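Local atomic coordinates of L-ornithine 5-monooxygenase (Pseudomonas aeruginosa, PDB entry 3S5W), a protein that uses FAD, NADPH and molecular oxygen to convert L-ornithine to N(5)-hydroxyornithine, the first step in making the hydroxamate siderophore pyoverdin. Residues F103-Y106 / L107-H110; E128-D131 / Y132-V136; F417-S421 / H422-D426. All blocks are in the same frame, centred on the assembly; numbering follows the deposited sequence.

Contact 1 (F103-Y106 / L107-H110); sequences FVNY and LHKH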
loop_
_atom_site.group_PDB
_atom_site.type_symbol
_atom_site.label_atom_id
_atom_site.label_comp_id
_atom_site.label_asym_id
_atom_site.label_seq_id
_atom_site.Cartn_x
_atom_site.Cartn_y
_atom_site.Cartn_z
ATOM N N PHE A 103 7.089 15.216 9.970
ATOM C CA PHE A 103 5.701 15.582 10.134
ATOM C C PHE A 103 5.591 16.795 11.088
ATOM O O PHE A 103 4.746 17.667 10.887
ATOM C CB PHE A 103 4.887 14.376 10.632
ATOM C CG PHE A 103 3.408 14.601 10.625
ATOM C CD1 PHE A 103 2.656 14.435 9.440
ATOM C CD2 PHE A 103 2.737 14.929 11.816
ATOM C CE1 PHE A 103 1.269 14.635 9.445
ATOM C CE2 PHE A 103 1.343 15.113 11.827
ATOM C CZ PHE A 103 0.605 14.961 10.639
ATOM N N VAL A 104 6.449 16.865 12.096
ATOM C CA VAL A 104 6.379 18.014 13.030
ATOM C C VAL A 104 6.704 19.316 12.282
ATOM O O VAL A 104 6.036 20.331 12.465
ATOM C CB VAL A 104 7.219 17.792 14.290
ATOM C CG1 VAL A 104 7.199 19.022 15.222
ATOM C CG2 VAL A 104 6.714 16.579 15.043
ATOM N N ASN A 105 7.707 19.279 11.411
ATOM C CA ASN A 105 8.038 20.500 10.665
ATOM C C ASN A 105 6.931 20.898 9.703
ATOM O O ASN A 105 6.592 22.084 9.578
ATOM C CB ASN A 105 9.388 20.430 9.963
ATOM C CG ASN A 105 9.902 21.832 9.635
ATOM O OD1 ASN A 105 9.908 22.697 10.505
ATOM N ND2 ASN A 105 10.261 22.067 8.378
ATOM N N TYR A 106 6.332 19.885 9.058
ATOM C CA TYR A 106 5.188 20.072 8.213
ATOM C C TYR A 106 4.066 20.837 8.946
ATOM O O TYR A 106 3.521 21.815 8.410
ATOM C CB TYR A 106 4.718 18.704 7.660
ATOM C CG TYR A 106 3.267 18.692 7.289
ATOM C CD1 TYR A 106 2.315 18.147 8.150
ATOM C CD2 TYR A 106 2.835 19.234 6.082
ATOM C CE1 TYR A 106 0.979 18.170 7.826
ATOM C CE2 TYR A 106 1.484 19.237 5.738
ATOM C CZ TYR A 106 0.570 18.704 6.609
ATOM O OH TYR A 106 -0.762 18.709 6.284
ATOM N N LEU A 107 3.747 20.408 10.172
ATOM C CA LEU A 107 2.725 21.095 10.982
ATOM C C LEU A 107 3.120 22.540 11.285
ATOM O O LEU A 107 2.294 23.451 11.183
ATOM C CB LEU A 107 2.494 20.354 12.313
ATOM C CG LEU A 107 1.860 18.955 12.200
ATOM C CD1 LEU A 107 1.901 18.328 13.625
ATOM C CD2 LEU A 107 0.439 19.069 11.644
ATOM N N HIS A 108 4.379 22.728 11.644
ATOM C CA HIS A 108 4.868 24.056 11.989
ATOM C C HIS A 108 4.805 25.000 10.778
ATOM O O HIS A 108 4.393 26.145 10.888
ATOM C CB HIS A 108 6.301 23.968 12.526
ATOM C CG HIS A 108 6.899 25.308 12.814
ATOM N ND1 HIS A 108 6.616 26.013 13.965
ATOM C CD2 HIS A 108 7.700 26.099 12.073
ATOM C CE1 HIS A 108 7.244 27.172 13.931
ATOM N NE2 HIS A 108 7.907 27.252 12.794
ATOM N N LYS A 109 5.208 24.491 9.620
ATOM C CA LYS A 109 5.107 25.247 8.359
ATOM C C LYS A 109 3.683 25.608 7.956
ATOM O O LYS A 109 3.493 26.589 7.233
ATOM C CB LYS A 109 5.799 24.498 7.211
ATOM C CG LYS A 109 7.333 24.386 7.372
ATOM C CD LYS A 109 8.052 25.739 7.257
ATOM C CE LYS A 109 8.581 25.934 5.851
ATOM N NZ LYS A 109 9.635 26.983 5.834
ATOM N N HIS A 110 2.695 24.829 8.410
ATOM C CA HIS A 110 1.288 25.143 8.174
ATOM C C HIS A 110 0.602 25.868 9.340
ATOM O O HIS A 110 -0.630 25.990 9.350
ATOM C CB HIS A 110 0.514 23.889 7.747
ATOM C CG HIS A 110 0.948 23.386 6.415
ATOM N ND1 HIS A 110 2.164 22.768 6.223
ATOM C CD2 HIS A 110 0.391 23.521 5.184
ATOM C CE1 HIS A 110 2.313 22.493 4.937
ATOM N NE2 HIS A 110 1.255 22.944 4.285
#
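Tyr-106 and His-110 meet at the C-terminal end of the short alpha-helix 103-109, where His-110 is the first residue to leave helical backbone angles. The packed side of this helix is aromatic and aliphatic. Leu-107 lays CD1 against the ring of Phe-103, one turn earlier, 3.7 Å from its CE2; the leucine CG stands beside the backbone N (chi1 -67°), which carries the branch back over the preceding turn. CD2 of the same leucine reaches the Tyr-106 ring at CE1, 4.0 Å away, so the leucine touches both rings. Helix 126-137 covers this side: Tyr-132 makes edge-to-face contacts with both Phe-103 and Tyr-106, and the Tyr-106 hydroxyl is hydrogen-bonded to Asp-131 and Arg-112.

The opposite character appears at Val-104, Asn-105, His-108 and Lys-109, which are at least partly exposed. Asn-105 and Lys-109 run side by side, yet their approach is loose, ND2 of Asn-105 lying 3.9 Å from CG of Lys-109; that amide nitrogen is instead bonded to the carbonyl of Pro-100. The backbone here is regular, with Lys-109 N donating to Asn-105 O at 2.8 Å.

At the helix end, the His-110 ring turns back under Tyr-106, whose CE2 sits 3.4 Å above one imidazole face, the ring planes meeting obliquely at 46°. Two donors of His-110 converge on Tyr-106 O from opposite faces of its carbonyl plane: the backbone N, at a bent 136°, and ND1, at 2.7 Å and with the oxygen close to the imidazole plane.

Contact 2 (E128-D131 / Y132-V136); sequences EFND and YLRWV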
loop_
_atom_site.group_PDB
_atom_site.type_symbol
_atom_site.label_atom_id
_atom_site.label_comp_id
_atom_site.label_asym_id
_atom_site.label_seq_id
_atom_site.Cartn_x
_atom_site.Cartn_y
_atom_site.Cartn_z
ATOM N N GLU A 128 -4.852 13.897 6.431
ATOM C CA GLU A 128 -3.744 14.813 6.813
ATOM C C GLU A 128 -2.400 14.227 6.401
ATOM O O GLU A 128 -1.519 14.939 5.952
ATOM C CB GLU A 128 -3.758 15.142 8.303
ATOM C CG GLU A 128 -2.709 16.235 8.680
ATOM C CD GLU A 128 -2.780 16.677 10.148
ATOM O OE1 GLU A 128 -3.274 15.911 11.001
ATOM O OE2 GLU A 128 -2.337 17.802 10.452
ATOM N N PHE A 129 -2.227 12.912 6.546
ATOM C CA PHE A 129 -0.950 12.354 6.123
ATOM C C PHE A 129 -0.783 12.469 4.592
ATOM O O PHE A 129 0.318 12.634 4.117
ATOM C CB PHE A 129 -0.805 10.912 6.567
ATOM C CG PHE A 129 0.619 10.445 6.594
ATOM C CD1 PHE A 129 1.457 10.821 7.636
ATOM C CD2 PHE A 129 1.114 9.633 5.597
ATOM C CE1 PHE A 129 2.794 10.380 7.685
ATOM C CE2 PHE A 129 2.457 9.192 5.633
ATOM C CZ PHE A 129 3.282 9.566 6.680
ATOM N N ASN A 130 -1.892 12.353 3.850
ATOM C CA ASN A 130 -1.908 12.591 2.394
ATOM C C ASN A 130 -1.417 14.021 2.066
ATOM O O ASN A 130 -0.595 14.218 1.184
ATOM C CB ASN A 130 -3.325 12.380 1.810
ATOM C CG ASN A 130 -3.418 12.786 0.337
ATOM O OD1 ASN A 130 -2.739 12.208 -0.531
ATOM N ND2 ASN A 130 -4.244 13.801 0.051
ATOM N N ASP A 131 -1.929 15.007 2.793
ATOM C CA ASP A 131 -1.506 16.400 2.608
ATOM C C ASP A 131 -0.010 16.563 2.922
ATOM O O ASP A 131 0.698 17.270 2.212
ATOM C CB ASP A 131 -2.338 17.325 3.500
ATOM C CG ASP A 131 -2.168 18.768 3.131
ATOM O OD1 ASP A 131 -2.715 19.143 2.091
ATOM O OD2 ASP A 131 -1.481 19.511 3.869
ATOM N N TYR A 132 0.463 15.882 3.972
ATOM C CA TYR A 132 1.879 15.870 4.345
ATOM C C TYR A 132 2.751 15.291 3.209
ATOM O O TYR A 132 3.780 15.853 2.857
ATOM C CB TYR A 132 2.077 15.051 5.635
ATOM C CG TYR A 132 3.475 14.557 5.881
ATOM C CD1 TYR A 132 4.507 15.444 6.186
ATOM C CD2 TYR A 132 3.769 13.176 5.865
ATOM C CE1 TYR A 132 5.785 14.985 6.441
ATOM C CE2 TYR A 132 5.076 12.711 6.094
ATOM C CZ TYR A 132 6.055 13.629 6.383
ATOM O OH TYR A 132 7.316 13.216 6.614
ATOM N N LEU A 133 2.335 14.158 2.665
ATOM C CA LEU A 133 3.091 13.532 1.580
ATOM C C LEU A 133 3.162 14.437 0.343
ATOM O O LEU A 133 4.229 14.560 -0.270
ATOM C CB LEU A 133 2.448 12.194 1.208
ATOM C CG LEU A 133 2.640 11.128 2.286
ATOM C CD1 LEU A 133 1.828 9.910 1.905
ATOM C CD2 LEU A 133 4.138 10.717 2.489
ATOM N N ARG A 134 2.025 15.046 -0.003
ATOM C CA ARG A 134 1.970 15.981 -1.154
ATOM C C ARG A 134 2.881 17.172 -0.885
ATOM O O ARG A 134 3.602 17.625 -1.767
ATOM C CB ARG A 134 0.541 16.437 -1.381
ATOM C CG ARG A 134 -0.313 15.330 -2.002
ATOM C CD ARG A 134 -1.794 15.656 -2.034
ATOM N NE ARG A 134 -2.053 16.979 -2.590
ATOM C CZ ARG A 134 -2.229 17.244 -3.880
ATOM N NH1 ARG A 134 -2.192 16.271 -4.789
ATOM N NH2 ARG A 134 -2.442 18.497 -4.262
ATOM N N TRP A 135 2.866 17.667 0.350
ATOM C CA TRP A 135 3.710 18.802 0.701
ATOM C C TRP A 135 5.196 18.433 0.578
ATOM O O TRP A 135 5.960 19.184 -0.019
ATOM C CB TRP A 135 3.379 19.328 2.098
ATOM C CG TRP A 135 4.307 20.426 2.568
ATOM C CD1 TRP A 135 4.256 21.756 2.226
ATOM C CD2 TRP A 135 5.418 20.279 3.462
ATOM N NE1 TRP A 135 5.263 22.443 2.858
ATOM C CE2 TRP A 135 5.991 21.565 3.625
ATOM C CE3 TRP A 135 5.989 19.181 4.143
ATOM C CZ2 TRP A 135 7.116 21.786 4.441
ATOM C CZ3 TRP A 135 7.097 19.395 4.955
ATOM C CH2 TRP A 135 7.646 20.690 5.109
ATOM N N VAL A 136 5.598 17.269 1.094
ATOM C CA VAL A 136 6.987 16.843 0.982
ATOM C C VAL A 136 7.366 16.693 -0.515
ATOM O O VAL A 136 8.406 17.199 -0.915
ATOM C CB VAL A 136 7.280 15.539 1.734
ATOM C CG1 VAL A 136 8.716 15.035 1.460
ATOM C CG2 VAL A 136 7.133 15.763 3.274
#
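Across Phe-129 to Leu-133 and its neighbours the backbone is regular alpha-helix, four successive i to i+4 bonds joining the segments at 2.9 to 3.0 Å, from Tyr-132 N to Glu-128 O through Trp-135 N to Asp-131 O. On the buried side Phe-129 is the hub. Its CG lies anti to the backbone N (chi1 -160°), which swings the ring along the helix toward Tyr-132 and Leu-133. Tyr-132 CD2 stands 3.5 Å above one Phe-129 face, displaced toward the rim; with centroids 5.0 Å apart and planes at 51°, the pair is oblique, the two side chains running alongside each other. Leu-133 comes in obliquely on the same side of the ring plane, at the CD2/CE2 end, its CD1 3.8 Å from Phe-129 CD2. Beyond this cluster Phe-129 touches Leu-429 of the FAD site, and the Tyr-132 hydroxyl is bonded to Tyr-101 O and Leu-91 N.

Elsewhere on the helix Asn-130 and Arg-134 point the same way, with amide and guanidinium planes 36° apart. What touches is the aliphatic part of the arginine: CD lies 3.7 Å from Asn-130 ND2. Their polar ends work outside the helix, Asn-130 OD1 accepting from Trp-72 N while Arg-134 NH1 bridges to Asp-69 and bonds to Tyr-70 O.

These three partners belong to the FAD-binding run of residues 65-73. The chemistry therefore implies two roles for one helix: an apolar face packed on Leu-429, with the Phe-129 side chain about 6 Å from the bound FAD, and a polar pair whose outward bonds tie the helix to the FAD-binding loop.

Contact 3 (F417-S421 / H422-D426); sequences FSQAS and HGLSD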
loop_
_atom_site.group_PDB
_atom_site.type_symbol
_atom_site.label_atom_id
_atom_site.label_comp_id
_atom_site.label_asym_id
_atom_site.label_seq_id
_atom_site.Cartn_x
_atom_site.Cartn_y
_atom_site.Cartn_z
ATOM N N PHE A 417 8.586 -5.315 -1.777
ATOM C CA PHE A 417 8.423 -6.656 -2.369
ATOM C C PHE A 417 9.214 -7.726 -1.646
ATOM O O PHE A 417 9.467 -8.820 -2.184
ATOM C CB PHE A 417 8.782 -6.589 -3.874
ATOM C CG PHE A 417 7.746 -5.856 -4.644
ATOM C CD1 PHE A 417 6.639 -6.544 -5.150
ATOM C CD2 PHE A 417 7.793 -4.454 -4.752
ATOM C CE1 PHE A 417 5.608 -5.863 -5.806
ATOM C CE2 PHE A 417 6.768 -3.759 -5.415
ATOM C CZ PHE A 417 5.671 -4.463 -5.941
ATOM N N SER A 418 9.655 -7.400 -0.434
ATOM C CA SER A 418 10.582 -8.277 0.240
ATOM C C SER A 418 10.191 -8.532 1.696
ATOM O O SER A 418 11.043 -8.738 2.531
ATOM C CB SER A 418 12.009 -7.724 0.108
ATOM O OG SER A 418 12.044 -6.363 0.502
ATOM N N GLN A 419 8.894 -8.549 1.976
ATOM C CA GLN A 419 8.420 -8.979 3.303
ATOM C C GLN A 419 9.006 -10.343 3.733
ATOM O O GLN A 419 9.410 -10.497 4.900
ATOM C CB GLN A 419 6.903 -9.023 3.344
ATOM C CG GLN A 419 6.316 -9.530 4.679
ATOM C CD GLN A 419 4.824 -9.516 4.627
ATOM O OE1 GLN A 419 4.193 -10.538 4.348
ATOM N NE2 GLN A 419 4.239 -8.347 4.834
ATOM N N ALA A 420 9.059 -11.303 2.798
ATOM C CA ALA A 420 9.565 -12.663 3.123
ATOM C C ALA A 420 10.959 -12.665 3.752
ATOM O O ALA A 420 11.254 -13.498 4.611
ATOM C CB ALA A 420 9.508 -13.610 1.894
ATOM N N SER A 421 11.795 -11.715 3.369
ATOM C CA SER A 421 13.181 -11.668 3.851
ATOM C C SER A 421 13.495 -10.523 4.817
ATOM O O SER A 421 14.494 -10.566 5.540
ATOM C CB SER A 421 14.141 -11.585 2.656
ATOM O OG SER A 421 13.842 -10.486 1.798
ATOM N N HIS A 422 12.704 -9.461 4.764
ATOM C CA HIS A 422 13.025 -8.236 5.519
ATOM C C HIS A 422 11.979 -7.888 6.586
ATOM O O HIS A 422 12.190 -6.972 7.362
ATOM C CB HIS A 422 13.130 -7.028 4.559
ATOM C CG HIS A 422 14.323 -7.077 3.662
ATOM N ND1 HIS A 422 15.402 -6.229 3.811
ATOM C CD2 HIS A 422 14.613 -7.882 2.616
ATOM C CE1 HIS A 422 16.291 -6.488 2.863
ATOM N NE2 HIS A 422 15.843 -7.497 2.136
ATOM N N GLY A 423 10.852 -8.580 6.596
ATOM C CA GLY A 423 9.950 -8.491 7.724
ATOM C C GLY A 423 8.682 -7.705 7.454
ATOM O O GLY A 423 8.490 -7.158 6.363
ATOM N N LEU A 424 7.828 -7.637 8.478
ATOM C CA LEU A 424 6.506 -7.013 8.356
ATOM C C LEU A 424 6.526 -5.496 8.115
ATOM O O LEU A 424 5.511 -4.927 7.682
ATOM C CB LEU A 424 5.617 -7.392 9.571
ATOM C CG LEU A 424 5.166 -8.860 9.516
ATOM C CD1 LEU A 424 4.739 -9.351 10.889
ATOM C CD2 LEU A 424 4.034 -9.071 8.562
ATOM N N SER A 425 7.660 -4.834 8.356
ATOM C CA SER A 425 7.753 -3.420 8.044
ATOM C C SER A 425 7.786 -3.182 6.519
ATOM O O SER A 425 7.646 -2.046 6.054
ATOM C CB SER A 425 9.028 -2.819 8.647
ATOM O OG SER A 425 8.904 -2.734 10.039
ATOM N N ASP A 426 8.005 -4.254 5.755
ATOM C CA ASP A 426 8.410 -4.064 4.342
ATOM C C ASP A 426 7.395 -3.290 3.508
ATOM O O ASP A 426 7.774 -2.414 2.741
ATOM C CB ASP A 426 8.770 -5.393 3.681
ATOM C CG ASP A 426 9.551 -5.193 2.361
ATOM O OD1 ASP A 426 10.753 -4.880 2.432
ATOM O OD2 ASP A 426 8.935 -5.313 1.286
HETATM O O HOH W 1 4.840 -5.856 5.264
#
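Ser-418 O is gripped by two backbone amides, His-422 N at 2.9 Å and Ser-421 N at 3.2 Å, and so closes the single turn of helix 419-422. The histidine amide meets the oxygen almost head-on, the C=O...N angle being 170°. One residue on, Gly-423 N bonds to Gln-419 O. Gly-423 then leaves the helix with a positive phi, at which a side chain would crowd the preceding carbonyl oxygen, and starts a type I beta turn ending at Asp-426.

That turn brings Asp-426 back over the beginning of the helix. Both carboxylate oxygens bind Ser-418: OD2 takes the backbone N at 2.8 Å with an N-H...O angle of 162°, and OD1 takes the hydroxyl OG, also at 2.8 Å. Both donors come from above the carboxylate plane. With chi1 at 51°, Ser-418 OG sits between its own backbone N and carbonyl carbon, turned toward the aspartate.

Ser-418 CB also lies 3.6 Å from His-422 CD2, while Ser-421 OG meets that imidazole at its edge. Tyr-400 stacks on the His-422 ring. Gln-419 extends its chain past the turn, NE2 lying 3.8 Å from Leu-424 CD2; a water accepts from this NE2 and donates to Leu-424 O, and NE2 is also bonded to Tyr-305 OH.

Tyr-305 lines the NADP(+) site and Leu-424 packs near the substrate-site residue Phe-277. The buried carboxylate, held by one serine through two bonds, probably helps to hold the loop that leads directly into the FAD-binding residues Thr-427 to Leu-429; this paired bonding would probably help stabilise its negative charge.

Overall arrangement
Following the chain from the N terminus, contact 1 spans helix 103-109 and its end, contact 2 lies within helix 126-137, and contact 3 turns helix 419-422 into the loop before helix 432-447. All three are local and in series: none nests within or crosses another, and only contact 3 folds a loop back on itself, through its beta turn. Contacts 1 and 2 touch, their centres 10 Å apart, as His-110 CE1 packs 3.4 Å from Trp-135 CD1. Contact 3 stands apart, its nearest atoms about 12 Å from contact 2, yet it leads into FAD-binding residues while contact 2 packs near the same cofactor site.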